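Oligopeptide ABC transporter OppAIV (Borrelia burgdorferi B31, PDB 4GL8) probably binds oligopeptides as the extracytoplasmic solute-binding component of an ABC transporter that takes peptides into the cell. Local coordinates at residues V89-L95 / K160-L166; R306-F311 / D489-V493. All blocks are in the same frame, centred on the assembly; numbering follows the deposited sequence.

Contact 1 of 2, residues V89-L95 / K160-L166; sequences VVYTFHL and KTLEITL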
loop_
_atom_site.group_PDB
_atom_site.type_symbol
_atom_site.label_atom_id
_atom_site.label_comp_id
_atom_site.label_asym_id
_atom_site.label_seq_id
_atom_site.Cartn_x
_atom_site.Cartn_y
_atom_site.Cartn_z
ATOM N N VAL A 89 -18.544 -11.059 -15.455
ATOM C CA VAL A 89 -18.714 -9.669 -15.021
ATOM C C VAL A 89 -19.575 -9.487 -13.797
ATOM O O VAL A 89 -19.463 -8.465 -13.158
ATOM C CB VAL A 89 -19.212 -8.730 -16.135
ATOM C CG1 VAL A 89 -18.291 -8.772 -17.324
ATOM C CG2 VAL A 89 -20.645 -9.016 -16.544
ATOM N N VAL A 90 -20.444 -10.450 -13.476
ATOM C CA VAL A 90 -21.408 -10.303 -12.369
ATOM C C VAL A 90 -21.086 -11.221 -11.217
ATOM O O VAL A 90 -21.187 -12.442 -11.339
ATOM C CB VAL A 90 -22.855 -10.576 -12.822
ATOM C CG1 VAL A 90 -23.846 -10.171 -11.717
ATOM C CG2 VAL A 90 -23.170 -9.814 -14.102
ATOM N N TYR A 91 -20.692 -10.630 -10.100
ATOM C CA TYR A 91 -20.350 -11.367 -8.879
ATOM C C TYR A 91 -21.462 -11.228 -7.878
ATOM O O TYR A 91 -21.996 -10.125 -7.677
ATOM C CB TYR A 91 -19.081 -10.808 -8.226
ATOM C CG TYR A 91 -17.841 -11.140 -8.976
ATOM C CD1 TYR A 91 -17.602 -10.586 -10.214
ATOM C CD2 TYR A 91 -16.905 -12.003 -8.453
ATOM C CE1 TYR A 91 -16.461 -10.886 -10.923
ATOM C CE2 TYR A 91 -15.759 -12.316 -9.152
ATOM C CZ TYR A 91 -15.539 -11.753 -10.388
ATOM O OH TYR A 91 -14.391 -12.025 -11.091
ATOM N N THR A 92 -21.799 -12.344 -7.237
ATOM C CA THR A 92 -22.947 -12.406 -6.337
ATOM C C THR A 92 -22.407 -13.012 -5.040
ATOM O O THR A 92 -21.979 -14.174 -5.016
ATOM C CB THR A 92 -24.106 -13.225 -6.978
ATOM O OG1 THR A 92 -24.453 -12.667 -8.267
ATOM C CG2 THR A 92 -25.374 -13.262 -6.092
ATOM N N PHE A 93 -22.384 -12.196 -3.984
ATOM C CA PHE A 93 -21.888 -12.587 -2.672
ATOM C C PHE A 93 -23.045 -12.946 -1.721
ATOM O O PHE A 93 -24.023 -12.200 -1.579
ATOM C CB PHE A 93 -21.023 -11.450 -2.100
ATOM C CG PHE A 93 -19.849 -11.127 -2.954
ATOM C CD1 PHE A 93 -18.675 -11.876 -2.853
ATOM C CD2 PHE A 93 -19.925 -10.144 -3.919
ATOM C CE1 PHE A 93 -17.607 -11.631 -3.682
ATOM C CE2 PHE A 93 -18.836 -9.874 -4.748
ATOM C CZ PHE A 93 -17.692 -10.632 -4.646
ATOM N N HIS A 94 -22.917 -14.110 -1.085
ATOM C CA HIS A 94 -23.901 -14.598 -0.105
ATOM C C HIS A 94 -23.331 -14.350 1.276
ATOM O O HIS A 94 -22.307 -14.938 1.637
ATOM C CB HIS A 94 -24.173 -16.088 -0.327
ATOM C CG HIS A 94 -24.540 -16.403 -1.733
ATOM N ND1 HIS A 94 -25.817 -16.189 -2.231
ATOM C CD2 HIS A 94 -23.799 -16.860 -2.766
ATOM C CE1 HIS A 94 -25.844 -16.524 -3.513
ATOM N NE2 HIS A 94 -24.631 -16.927 -3.865
ATOM N N LEU A 95 -23.951 -13.429 2.012
ATOM C CA LEU A 95 -23.445 -13.042 3.327
ATOM C C LEU A 95 -23.715 -14.173 4.331
ATOM O O LEU A 95 -24.726 -14.879 4.221
ATOM C CB LEU A 95 -24.089 -11.712 3.798
ATOM C CG LEU A 95 -23.915 -10.499 2.874
ATOM C CD1 LEU A 95 -24.524 -9.232 3.456
ATOM C CD2 LEU A 95 -22.461 -10.251 2.481
ATOM N N LYS A 160 -29.218 -10.665 2.687
ATOM C CA LYS A 160 -27.967 -11.422 2.761
ATOM C C LYS A 160 -27.342 -11.619 1.385
ATOM O O LYS A 160 -26.578 -12.562 1.199
ATOM C CB LYS A 160 -28.207 -12.795 3.373
ATOM C CG LYS A 160 -28.918 -12.823 4.726
ATOM C CD LYS A 160 -28.741 -14.218 5.317
ATOM C CE LYS A 160 -29.929 -14.700 6.112
ATOM N NZ LYS A 160 -29.751 -14.268 7.528
ATOM N N THR A 161 -27.672 -10.775 0.409
ATOM C CA THR A 161 -27.163 -10.995 -0.939
ATOM C C THR A 161 -26.759 -9.709 -1.641
ATOM O O THR A 161 -27.575 -8.809 -1.875
ATOM C CB THR A 161 -28.164 -11.784 -1.794
ATOM O OG1 THR A 161 -28.699 -12.878 -1.027
ATOM C CG2 THR A 161 -27.480 -12.347 -3.006
ATOM N N LEU A 162 -25.481 -9.630 -1.996
ATOM C CA LEU A 162 -24.931 -8.404 -2.610
ATOM C C LEU A 162 -24.421 -8.732 -3.993
ATOM O O LEU A 162 -23.661 -9.675 -4.167
ATOM C CB LEU A 162 -23.812 -7.827 -1.763
ATOM C CG LEU A 162 -23.258 -6.497 -2.297
ATOM C CD1 LEU A 162 -24.156 -5.350 -1.877
ATOM C CD2 LEU A 162 -21.850 -6.253 -1.831
ATOM N N GLU A 163 -24.856 -7.974 -4.988
ATOM C CA GLU A 163 -24.380 -8.201 -6.346
ATOM C C GLU A 163 -23.490 -7.054 -6.797
ATOM O O GLU A 163 -23.893 -5.889 -6.705
ATOM C CB GLU A 163 -25.569 -8.302 -7.274
ATOM C CG GLU A 163 -25.297 -8.796 -8.665
ATOM C CD GLU A 163 -26.482 -8.530 -9.584
ATOM O OE1 GLU A 163 -26.693 -7.332 -9.989
ATOM O OE2 GLU A 163 -27.201 -9.513 -9.911
ATOM N N ILE A 164 -22.309 -7.383 -7.300
ATOM C CA ILE A 164 -21.425 -6.396 -7.897
ATOM C C ILE A 164 -21.157 -6.756 -9.363
ATOM O O ILE A 164 -20.671 -7.871 -9.676
ATOM C CB ILE A 164 -20.094 -6.308 -7.148
ATOM C CG1 ILE A 164 -20.349 -5.933 -5.702
ATOM C CG2 ILE A 164 -19.184 -5.263 -7.797
ATOM C CD1 ILE A 164 -19.092 -5.860 -4.882
ATOM N N THR A 165 -21.496 -5.821 -10.241
ATOM C CA THR A 165 -21.314 -5.969 -11.678
ATOM C C THR A 165 -20.055 -5.199 -12.108
ATOM O O THR A 165 -19.958 -3.999 -11.870
ATOM C CB THR A 165 -22.563 -5.461 -12.464
ATOM O OG1 THR A 165 -23.712 -6.182 -12.032
ATOM C CG2 THR A 165 -22.429 -5.695 -13.959
ATOM N N LEU A 166 -19.101 -5.900 -12.731
ATOM C CA LEU A 166 -17.863 -5.288 -13.204
ATOM C C LEU A 166 -18.036 -4.637 -14.566
ATOM O O LEU A 166 -18.851 -5.047 -15.357
ATOM C CB LEU A 166 -16.737 -6.304 -13.275
ATOM C CG LEU A 166 -16.315 -7.032 -11.993
ATOM C CD1 LEU A 166 -14.965 -7.723 -12.196
ATOM C CD2 LEU A 166 -16.253 -6.097 -10.790
HETATM O O HOH W 1 -27.469 -15.123 -0.058
HETATM O O HOH W 2 -26.474 -15.855 2.252
#
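Tyr91 and Ile164 face each other as a hydrogen-bonded pair of antiparallel strands: Tyr91 N donates to Ile164 O and Ile164 N to Tyr91 O, each at 2.8 Å. Phe93 and Leu162 repeat the pattern, with Phe93 N to Leu162 O at 2.8 Å. Single bonds finish the two ends. Leu166 N donates to Val89 O at one end and Leu95 N to Lys160 O, at 2.9 Å, at the other. Between the bonded pairs the CA-H groups of Thr161, Glu163 and Thr165 lean on carbonyl oxygens of 89-95.

On the face carrying His94 and Thr161, a water spans the two side chains: it lies in the imidazole plane, 2.9 Å from His94 ND1, and donates to Thr161 OG1. His94 NE2 is hydrogen-bonded to Asp83, and Thr161 OG1 is also bonded to Asp158. Further along, Glu163 swings CG anti to its own N (chi1 -169°), which brings CG against Val90 CG1 at 3.6 Å.

The other face is greasy. Leu166 CD1 approaches the Tyr91 ring obliquely at CE1, 3.7 Å away, and Ile164 CD1 meets Phe93 CE2. Helix 173-176 covers this side, with Phe173 edge-to-face on Tyr91, and helix 109-119 packs on Leu95 and Leu162. The chemistry is that of an amphipathic pair of inner strands in a five-stranded antiparallel sheet, largely polar and partly exposed on the His94, Thr161 and Glu163 face, buried under helices on the other.

Contact 2 of 2, residues R306-F311 / D489-V493; sequences RKALSF and DFPAV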
loop_
_atom_site.group_PDB
_atom_site.type_symbol
_atom_site.label_atom_id
_atom_site.label_comp_id
_atom_site.label_asym_id
_atom_site.label_seq_id
_atom_site.Cartn_x
_atom_site.Cartn_y
_atom_site.Cartn_z
ATOM N N ARG A 306 16.323 12.926 -15.690
ATOM C CA ARG A 306 15.698 11.787 -15.005
ATOM C C ARG A 306 16.503 10.496 -15.217
ATOM O O ARG A 306 16.736 9.727 -14.282
ATOM C CB ARG A 306 14.235 11.610 -15.460
ATOM C CG ARG A 306 13.370 12.810 -15.153
ATOM C CD ARG A 306 11.888 12.532 -15.215
ATOM N NE ARG A 306 11.484 12.018 -16.509
ATOM C CZ ARG A 306 11.024 12.750 -17.522
ATOM N NH1 ARG A 306 10.672 12.150 -18.644
ATOM N NH2 ARG A 306 10.942 14.066 -17.443
ATOM N N LYS A 307 16.977 10.291 -16.430
ATOM C CA LYS A 307 17.760 9.088 -16.772
ATOM C C LYS A 307 19.122 9.064 -16.040
ATOM O O LYS A 307 19.521 8.046 -15.483
ATOM C CB LYS A 307 17.975 9.097 -18.282
ATOM C CG LYS A 307 18.251 7.773 -18.916
ATOM C CD LYS A 307 17.987 7.798 -20.430
ATOM C CE LYS A 307 18.720 6.590 -21.036
ATOM N NZ LYS A 307 18.562 6.352 -22.506
ATOM N N ALA A 308 19.813 10.201 -16.071
ATOM C CA ALA A 308 21.061 10.429 -15.324
ATOM C C ALA A 308 20.921 10.103 -13.853
ATOM O O ALA A 308 21.742 9.411 -13.317
ATOM C CB ALA A 308 21.538 11.856 -15.492
ATOM N N LEU A 309 19.876 10.601 -13.212
ATOM C CA LEU A 309 19.658 10.304 -11.802
ATOM C C LEU A 309 19.471 8.803 -11.617
ATOM O O LEU A 309 20.000 8.214 -10.683
ATOM C CB LEU A 309 18.430 11.049 -11.260
ATOM C CG LEU A 309 18.436 12.586 -11.359
ATOM C CD1 LEU A 309 17.076 13.144 -10.975
ATOM C CD2 LEU A 309 19.548 13.231 -10.539
ATOM N N SER A 310 18.733 8.167 -12.510
ATOM C CA SER A 310 18.438 6.741 -12.374
ATOM C C SER A 310 19.683 5.875 -12.590
ATOM O O SER A 310 19.965 4.991 -11.813
ATOM C CB SER A 310 17.311 6.321 -13.325
ATOM O OG SER A 310 17.047 4.932 -13.198
ATOM N N PHE A 311 20.432 6.166 -13.633
ATOM C CA PHE A 311 21.666 5.434 -13.944
ATOM C C PHE A 311 22.836 5.741 -12.993
ATOM O O PHE A 311 23.762 4.944 -12.902
ATOM C CB PHE A 311 22.127 5.729 -15.369
ATOM C CG PHE A 311 21.479 4.885 -16.404
ATOM C CD1 PHE A 311 20.409 5.354 -17.135
ATOM C CD2 PHE A 311 21.953 3.634 -16.682
ATOM C CE1 PHE A 311 19.806 4.577 -18.104
ATOM C CE2 PHE A 311 21.351 2.848 -17.654
ATOM C CZ PHE A 311 20.281 3.328 -18.370
ATOM N N ASP A 489 10.754 6.756 -20.468
ATOM C CA ASP A 489 10.369 8.019 -19.838
ATOM C C ASP A 489 11.008 8.262 -18.465
ATOM O O ASP A 489 11.157 9.410 -18.091
ATOM C CB ASP A 489 8.844 8.160 -19.735
ATOM C CG ASP A 489 8.173 8.473 -21.083
ATOM O OD1 ASP A 489 8.878 8.588 -22.107
ATOM O OD2 ASP A 489 6.922 8.594 -21.105
ATOM N N PHE A 490 11.371 7.208 -17.731
ATOM C CA PHE A 490 11.929 7.352 -16.396
ATOM C C PHE A 490 11.166 8.377 -15.520
ATOM O O PHE A 490 11.769 9.320 -15.002
ATOM C CB PHE A 490 13.413 7.753 -16.473
ATOM C CG PHE A 490 14.302 6.703 -17.093
ATOM C CD1 PHE A 490 14.987 5.790 -16.291
ATOM C CD2 PHE A 490 14.433 6.610 -18.465
ATOM C CE1 PHE A 490 15.799 4.812 -16.851
ATOM C CE2 PHE A 490 15.239 5.634 -19.033
ATOM C CZ PHE A 490 15.927 4.723 -18.218
ATOM N N PRO A 491 9.845 8.209 -15.359
ATOM C CA PRO A 491 9.147 9.097 -14.432
ATOM C C PRO A 491 9.635 8.995 -12.996
ATOM O O PRO A 491 9.479 9.932 -12.207
ATOM C CB PRO A 491 7.674 8.617 -14.502
ATOM C CG PRO A 491 7.742 7.225 -14.986
ATOM C CD PRO A 491 8.953 7.171 -15.904
ATOM N N ALA A 492 10.212 7.852 -12.649
ATOM C CA ALA A 492 10.773 7.668 -11.345
ATOM C C ALA A 492 12.119 6.939 -11.457
ATOM O O ALA A 492 12.457 6.334 -12.473
ATOM C CB ALA A 492 9.792 6.879 -10.487
ATOM N N VAL A 493 12.886 7.043 -10.390
ATOM C CA VAL A 493 14.089 6.263 -10.193
ATOM C C VAL A 493 13.673 5.005 -9.448
ATOM O O VAL A 493 13.451 5.027 -8.256
ATOM C CB VAL A 493 15.116 7.075 -9.405
ATOM C CG1 VAL A 493 16.376 6.270 -9.171
ATOM C CG2 VAL A 493 15.414 8.363 -10.155
HETATM O O HOH W 3 14.367 4.295 -12.969
#
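The turn that leads from helix 471-489 into the long strand 492-504 is fastened here to the C-terminal part of helix 303-311. Arg306 does the polar work. Its guanidinium comes side-on to the backbone, NE at 3.1 Å and NH1 at 2.8 Å from Asp489 O, with that oxygen lying in the guanidinium plane. NE also makes a weak, bent bond to Phe490 O. A bend at chi3 (-57°) turns the end of the Arg306 chain to bring both nitrogens onto the one carbonyl, while NH2 bonds to Leu300 O; the group is therefore fixed in rotation from two directions. The Asp489 carboxylate takes no part in this grip and is bonded instead to Tyr453 and Asn455.

Phe490, with positive phi (44°) as the helix ends, points its side chain at helix 303-311. Lys307 CG sits over one face of the ring, toward its rim, 4.0 Å from the centroid in a CH-pi contact, and the chain runs on past CE2. Ser310 CB comes obliquely to CD1 at 3.8 Å, and Phe311 CE1 meets CZ at 3.9 Å with the two ring planes at 46°. One step into the strand, Val493 CG1 rests on Ser310 CA at 3.8 Å, and CG2 of the same valine touches Leu309 CB. A water bridges Ser310 OG and Ala492 O, to which it donates.

Beyond the pair, helix 351-361 packs on Lys307 and Phe311, and strand 287-293 on Arg306 and Val493. The arrangement is that of a helix-to-strand connection in which an arginine of a neighbouring helix takes the Asp489 carbonyl side-on, through NE and NH1.

Overall arrangement
From the N terminus, contact 1 comes first: strand 90-95 runs out, the chain passes through helices 109-119, 129-135 and 139-143 and strand 154-158, and 160-166 returns beside it, closing a loop of 64 residues. Contact 2 opens only later, at helix 303-311, and closes after 177 further residues when 489-493 comes back to it. The two loops are therefore in series, neither nesting nor crossing. Contact 1 joins two adjacent inner strands of the five-stranded antiparallel sheet; contact 2 ties a helix to the start of strand 492-504, in a separate strand system. Their centres lie about 43 Å apart, on opposite sides of the chain's centre.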